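Local coordinates for UDP-N-acetylenolpyruvoylglucosamine reductase (Listeria monocytogenes, PDB 3TX1), which probably catalyses the NADPH-dependent, FAD-assisted reduction of UDP-N-acetylenolpyruvoylglucosamine to UDP-N-acetylmuramate, a step of peptidoglycan synthesis, at residues G53-F58 and G99-L104; D167-A172 and A208-A213. One frame throughout, in Å; residues are numbered along the deposited sequence.

How the contacts relate
Contacts 1 and 2 both belong to the PCMH-type FAD-binding part of the protein, and each lies in a different sheet. Contact 1 pairs neighbouring parallel strands in a mixed four-stranded sheet. Contact 2 pairs antiparallel strands of a second, larger sheet. Contact 1 closes along the chain before contact 2 opens. Their centres are about 30 Å apart and their nearest atoms about 10 Å, so they do not touch. Contact 1 reaches the bound FAD through L104, at the end of 99-104. The side chain of H103 is about 7 Å from the FAD. In contact 2 the A208 side chain is about 9 Å from the cofactor. Both contacts lie away from the predicted active-site residues.

Contact 1: G53-F58 and G99-L104; sequences GAADVF and GVILHL
I101 and F58 meet across two parallel strands, 54-60 and 100-103, and V57 adds to the contact on the opposite face. I101 uses both of its branches. Its CG2 is 3.9 Å from F58 CD1. With chi1 at -73°, CG1 stands on the side of the backbone N, and the CD1 it carries packs against A55 CB. The F58 ring reaches along the neighbouring strand because CG is anti to the backbone N (chi1 -168°). Its far end, CZ, comes 3.6 Å from H103 CB. The F58 and H103 rings are near parallel, but they are slid apart and barely overlap, with centroids 5.8 Å apart. Y46 meets both rings, and L84 packs on F58 and I101.

V57 points to the other side of the sheet, where its CG1 is 3.8 Å from V100 CG2. Its backbone makes the polar link: I101 N donates to V57 O at 2.9 Å, nearly straight at both ends. D56 OD2 forms a salt bridge with R98. H103 ND1 is hydrogen-bonded to L84 O, which ties the imidazole to strand 81-84.

The contact is therefore mainly apolar, with one well-aligned backbone bond between the segments. The imidazole of H103 has its main polar partner on a third strand, so ND1 of this buried ring is satisfied beside the hydrocarbon packing.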
loop_
_atom_site.group_PDB
_atom_site.type_symbol
_atom_site.label_atom_id
_atom_site.label_comp_id
_atom_site.label_asym_id
_atom_site.label_seq_id
_atom_site.Cartn_x
_atom_site.Cartn_y
_atom_site.Cartn_z
ATOM N N GLY A 53 -2.217 15.734 -3.917
ATOM C CA GLY A 53 -1.850 17.095 -3.508
ATOM C C GLY A 53 -0.782 17.058 -2.423
ATOM O O GLY A 53 -0.388 15.980 -1.986
ATOM N N ALA A 54 -0.304 18.224 -1.995
ATOM C CA ALA A 54 0.751 18.263 -0.982
ATOM C C ALA A 54 0.264 17.879 0.427
ATOM O O ALA A 54 -0.937 17.799 0.696
ATOM C CB ALA A 54 1.465 19.606 -0.976
ATOM N N ALA A 55 1.224 17.572 1.290
ATOM C CA ALA A 55 0.976 17.257 2.685
ATOM C C ALA A 55 1.810 18.306 3.375
ATOM O O ALA A 55 3.018 18.403 3.128
ATOM C CB ALA A 55 1.486 15.865 3.022
ATOM N N ASP A 56 1.163 19.105 4.210
ATOM C CA ASP A 56 1.818 20.260 4.895
ATOM C C ASP A 56 3.098 19.994 5.727
ATOM O O ASP A 56 4.013 20.835 5.732
ATOM C CB ASP A 56 0.770 21.072 5.678
ATOM C CG ASP A 56 -0.442 20.226 6.084
ATOM O OD1 ASP A 56 -0.256 19.070 6.548
ATOM O OD2 ASP A 56 -1.584 20.713 5.908
ATOM N N VAL A 57 3.153 18.823 6.382
ATOM C CA VAL A 57 4.297 18.389 7.204
ATOM C C VAL A 57 4.718 16.930 6.858
ATOM O O VAL A 57 4.056 15.975 7.269
ATOM C CB VAL A 57 3.970 18.500 8.713
ATOM C CG1 VAL A 57 5.219 18.257 9.539
ATOM C CG2 VAL A 57 3.375 19.873 9.055
ATOM N N PHE A 58 5.841 16.778 6.148
ATOM C CA PHE A 58 6.316 15.479 5.666
ATOM C C PHE A 58 7.594 14.994 6.351
ATOM O O PHE A 58 8.675 15.543 6.138
ATOM C CB PHE A 58 6.522 15.555 4.155
ATOM C CG PHE A 58 6.728 14.230 3.495
ATOM C CD1 PHE A 58 5.660 13.345 3.329
ATOM C CD2 PHE A 58 7.988 13.865 3.012
ATOM C CE1 PHE A 58 5.859 12.114 2.718
ATOM C CE2 PHE A 58 8.184 12.627 2.393
ATOM C CZ PHE A 58 7.117 11.763 2.238
ATOM N N GLY A 99 -2.287 17.725 8.713
ATOM C CA GLY A 99 -1.556 17.117 9.802
ATOM C C GLY A 99 -0.143 16.786 9.347
ATOM O O GLY A 99 0.447 17.527 8.534
ATOM N N VAL A 100 0.383 15.672 9.866
ATOM C CA VAL A 100 1.722 15.199 9.577
ATOM C C VAL A 100 1.610 13.852 8.877
ATOM O O VAL A 100 0.858 12.979 9.312
ATOM C CB VAL A 100 2.490 14.985 10.901
ATOM C CG1 VAL A 100 3.820 14.255 10.709
ATOM C CG2 VAL A 100 2.698 16.308 11.612
ATOM N N ILE A 101 2.370 13.690 7.801
ATOM C CA ILE A 101 2.441 12.438 7.081
ATOM C C ILE A 101 3.824 11.859 7.389
ATOM O O ILE A 101 4.832 12.569 7.272
ATOM C CB ILE A 101 2.253 12.632 5.546
ATOM C CG1 ILE A 101 0.795 12.957 5.182
ATOM C CG2 ILE A 101 2.662 11.386 4.778
ATOM C CD1 ILE A 101 0.314 14.323 5.644
ATOM N N LEU A 102 3.861 10.593 7.819
ATOM C CA LEU A 102 5.093 9.885 8.121
ATOM C C LEU A 102 5.358 8.850 7.067
ATOM O O LEU A 102 4.492 8.031 6.770
ATOM C CB LEU A 102 4.955 9.097 9.404
ATOM C CG LEU A 102 5.361 9.493 10.802
ATOM C CD1 LEU A 102 5.132 8.248 11.640
ATOM C CD2 LEU A 102 6.832 9.834 10.824
ATOM N N HIS A 103 6.578 8.854 6.563
ATOM C CA HIS A 103 6.992 7.956 5.534
ATOM C C HIS A 103 8.228 7.269 6.078
ATOM O O HIS A 103 9.260 7.888 6.372
ATOM C CB HIS A 103 7.220 8.766 4.248
ATOM C CG HIS A 103 7.491 7.929 3.015
ATOM N ND1 HIS A 103 6.630 6.995 2.561
ATOM C CD2 HIS A 103 8.563 7.937 2.128
ATOM C CE1 HIS A 103 7.149 6.407 1.462
ATOM N NE2 HIS A 103 8.331 6.984 1.202
ATOM N N LEU A 104 8.148 5.961 6.194
ATOM C CA LEU A 104 9.199 5.213 6.831
ATOM C C LEU A 104 10.128 4.591 5.835
ATOM O O LEU A 104 10.628 3.514 6.012
ATOM C CB LEU A 104 8.611 4.145 7.713
ATOM C CG LEU A 104 7.410 4.572 8.511
ATOM C CD1 LEU A 104 6.592 3.382 8.896
ATOM C CD2 LEU A 104 7.807 5.342 9.725
#

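Contact 2: D167-A172 and A208-A213; sequences DVLEAA and ATFSLA
The antiparallel pairing of strands 169-175 and 204-214, in the larger sheet of the FAD-binding region, is interrupted by a classic beta bulge. E170 and A171 both face T209 across it. T209 O accepts from E170 N and, at 3.0 Å, from A171 N, so one carbonyl serves two successive amides. The return bond runs from T209 N to A171 O. Two residues along from T209, on the V168 side of the bulge, S211 N donates to V168 O, which also lies at the edge of the F210 ring, near its plane.

On one side, E170 and T209 lie alongside each other and point the same way, with E170 CB 3.7 Å from T209 CG2. The E170 chain leaves with CG anti to the backbone N (chi1 171°) and then bends at chi2 (65°), which brings the carboxylate over to S211. There S211 OG donates to E170 OE1 at 2.6 Å, meeting it from above the carboxylate plane. OE1 also has a long, weak ion pair with R186.

Two apolar groupings flank the bulge. In one, L169 CD1 is 4.2 Å from F210 CE2 and 4.3 Å from A208 CB. In the other, V168 CB lies 4.1 Å from L212 CD2. L154 of helix 150-156 packs on L169 and A208, and helix 125-134 meets F210 and L212.

T209 O takes both amides of the bulge, so the extra residue still has a backbone acceptor. The S211 hydroxyl would probably favour the charged form of E170, with R186 adding at most weakly.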
loop_
_atom_site.group_PDB
_atom_site.type_symbol
_atom_site.label_atom_id
_atom_site.label_comp_id
_atom_site.label_asym_id
_atom_site.label_seq_id
_atom_site.Cartn_x
_atom_site.Cartn_y
_atom_site.Cartn_z
ATOM N N ASP A 167 -1.458 -15.532 6.135
ATOM C CA ASP A 167 -1.013 -16.935 6.043
ATOM C C ASP A 167 0.352 -17.112 6.689
ATOM O O ASP A 167 0.598 -18.144 7.298
ATOM C CB ASP A 167 -0.903 -17.438 4.600
ATOM C CG ASP A 167 -2.247 -17.570 3.916
ATOM O OD1 ASP A 167 -3.247 -17.794 4.634
ATOM O OD2 ASP A 167 -2.293 -17.482 2.663
ATOM N N VAL A 168 1.241 -16.129 6.573
ATOM C CA VAL A 168 2.569 -16.320 7.134
ATOM C C VAL A 168 3.088 -15.272 8.089
ATOM O O VAL A 168 4.291 -15.288 8.427
ATOM C CB VAL A 168 3.648 -16.565 6.065
ATOM C CG1 VAL A 168 3.553 -17.976 5.541
ATOM C CG2 VAL A 168 3.586 -15.508 4.968
ATOM N N LEU A 169 2.221 -14.405 8.563
ATOM C CA LEU A 169 2.651 -13.387 9.492
ATOM C C LEU A 169 2.915 -14.003 10.830
ATOM O O LEU A 169 2.008 -14.505 11.426
ATOM C CB LEU A 169 1.564 -12.364 9.646
ATOM C CG LEU A 169 1.969 -10.991 10.139
ATOM C CD1 LEU A 169 3.414 -10.681 9.884
ATOM C CD2 LEU A 169 1.076 -10.038 9.404
ATOM N N GLU A 170 4.150 -13.945 11.305
ATOM C CA GLU A 170 4.455 -14.525 12.591
ATOM C C GLU A 170 4.276 -13.468 13.697
ATOM O O GLU A 170 3.479 -13.633 14.634
ATOM C CB GLU A 170 5.903 -14.988 12.630
ATOM C CG GLU A 170 6.395 -15.408 14.005
ATOM C CD GLU A 170 5.695 -16.634 14.556
ATOM O OE1 GLU A 170 4.986 -17.330 13.787
ATOM O OE2 GLU A 170 5.844 -16.876 15.777
ATOM N N ALA A 171 5.039 -12.384 13.570
ATOM C CA ALA A 171 5.086 -11.325 14.554
ATOM C C ALA A 171 5.301 -9.977 13.871
ATOM O O ALA A 171 5.787 -9.899 12.740
ATOM C CB ALA A 171 6.224 -11.604 15.524
ATOM N N ALA A 172 4.959 -8.913 14.586
ATOM C CA ALA A 172 5.152 -7.559 14.102
ATOM C C ALA A 172 5.515 -6.607 15.234
ATOM O O ALA A 172 5.044 -6.763 16.380
ATOM C CB ALA A 172 3.895 -7.074 13.417
ATOM N N ALA A 208 8.240 -6.555 10.429
ATOM C CA ALA A 208 7.413 -7.758 10.394
ATOM C C ALA A 208 8.229 -9.068 10.364
ATOM O O ALA A 208 9.342 -9.110 9.801
ATOM C CB ALA A 208 6.455 -7.691 9.211
ATOM N N THR A 209 7.676 -10.112 10.989
ATOM C CA THR A 209 8.317 -11.439 11.032
ATOM C C THR A 209 7.431 -12.478 10.374
ATOM O O THR A 209 6.308 -12.738 10.832
ATOM C CB THR A 209 8.545 -11.967 12.465
ATOM O OG1 THR A 209 9.412 -11.101 13.198
ATOM C CG2 THR A 209 9.204 -13.310 12.401
ATOM N N PHE A 210 7.942 -13.087 9.310
ATOM C CA PHE A 210 7.198 -14.137 8.610
ATOM C C PHE A 210 7.761 -15.544 8.904
ATOM O O PHE A 210 8.979 -15.764 8.800
ATOM C CB PHE A 210 7.249 -13.877 7.125
ATOM C CG PHE A 210 6.952 -12.460 6.736
ATOM C CD1 PHE A 210 7.991 -11.589 6.420
ATOM C CD2 PHE A 210 5.637 -12.013 6.612
ATOM C CE1 PHE A 210 7.733 -10.290 6.018
ATOM C CE2 PHE A 210 5.364 -10.717 6.212
ATOM C CZ PHE A 210 6.417 -9.859 5.916
ATOM N N SER A 211 6.882 -16.469 9.306
ATOM C CA SER A 211 7.230 -17.880 9.586
ATOM C C SER A 211 7.260 -18.711 8.296
ATOM O O SER A 211 6.225 -19.221 7.861
ATOM C CB SER A 211 6.188 -18.503 10.505
ATOM O OG SER A 211 6.473 -18.273 11.859
ATOM N N LEU A 212 8.404 -18.900 7.678
ATOM C CA LEU A 212 8.400 -19.662 6.453
ATOM C C LEU A 212 8.860 -21.102 6.634
ATOM O O LEU A 212 9.217 -21.519 7.705
ATOM C CB LEU A 212 9.221 -18.960 5.383
ATOM C CG LEU A 212 8.998 -17.472 5.152
ATOM C CD1 LEU A 212 9.820 -16.951 4.000
ATOM C CD2 LEU A 212 7.545 -17.084 5.035
ATOM N N ALA A 213 8.837 -21.867 5.578
ATOM C CA ALA A 213 9.330 -23.233 5.647
ATOM C C ALA A 213 10.451 -23.492 4.616
ATOM O O ALA A 213 10.465 -22.906 3.527
ATOM C CB ALA A 213 8.181 -24.209 5.462
#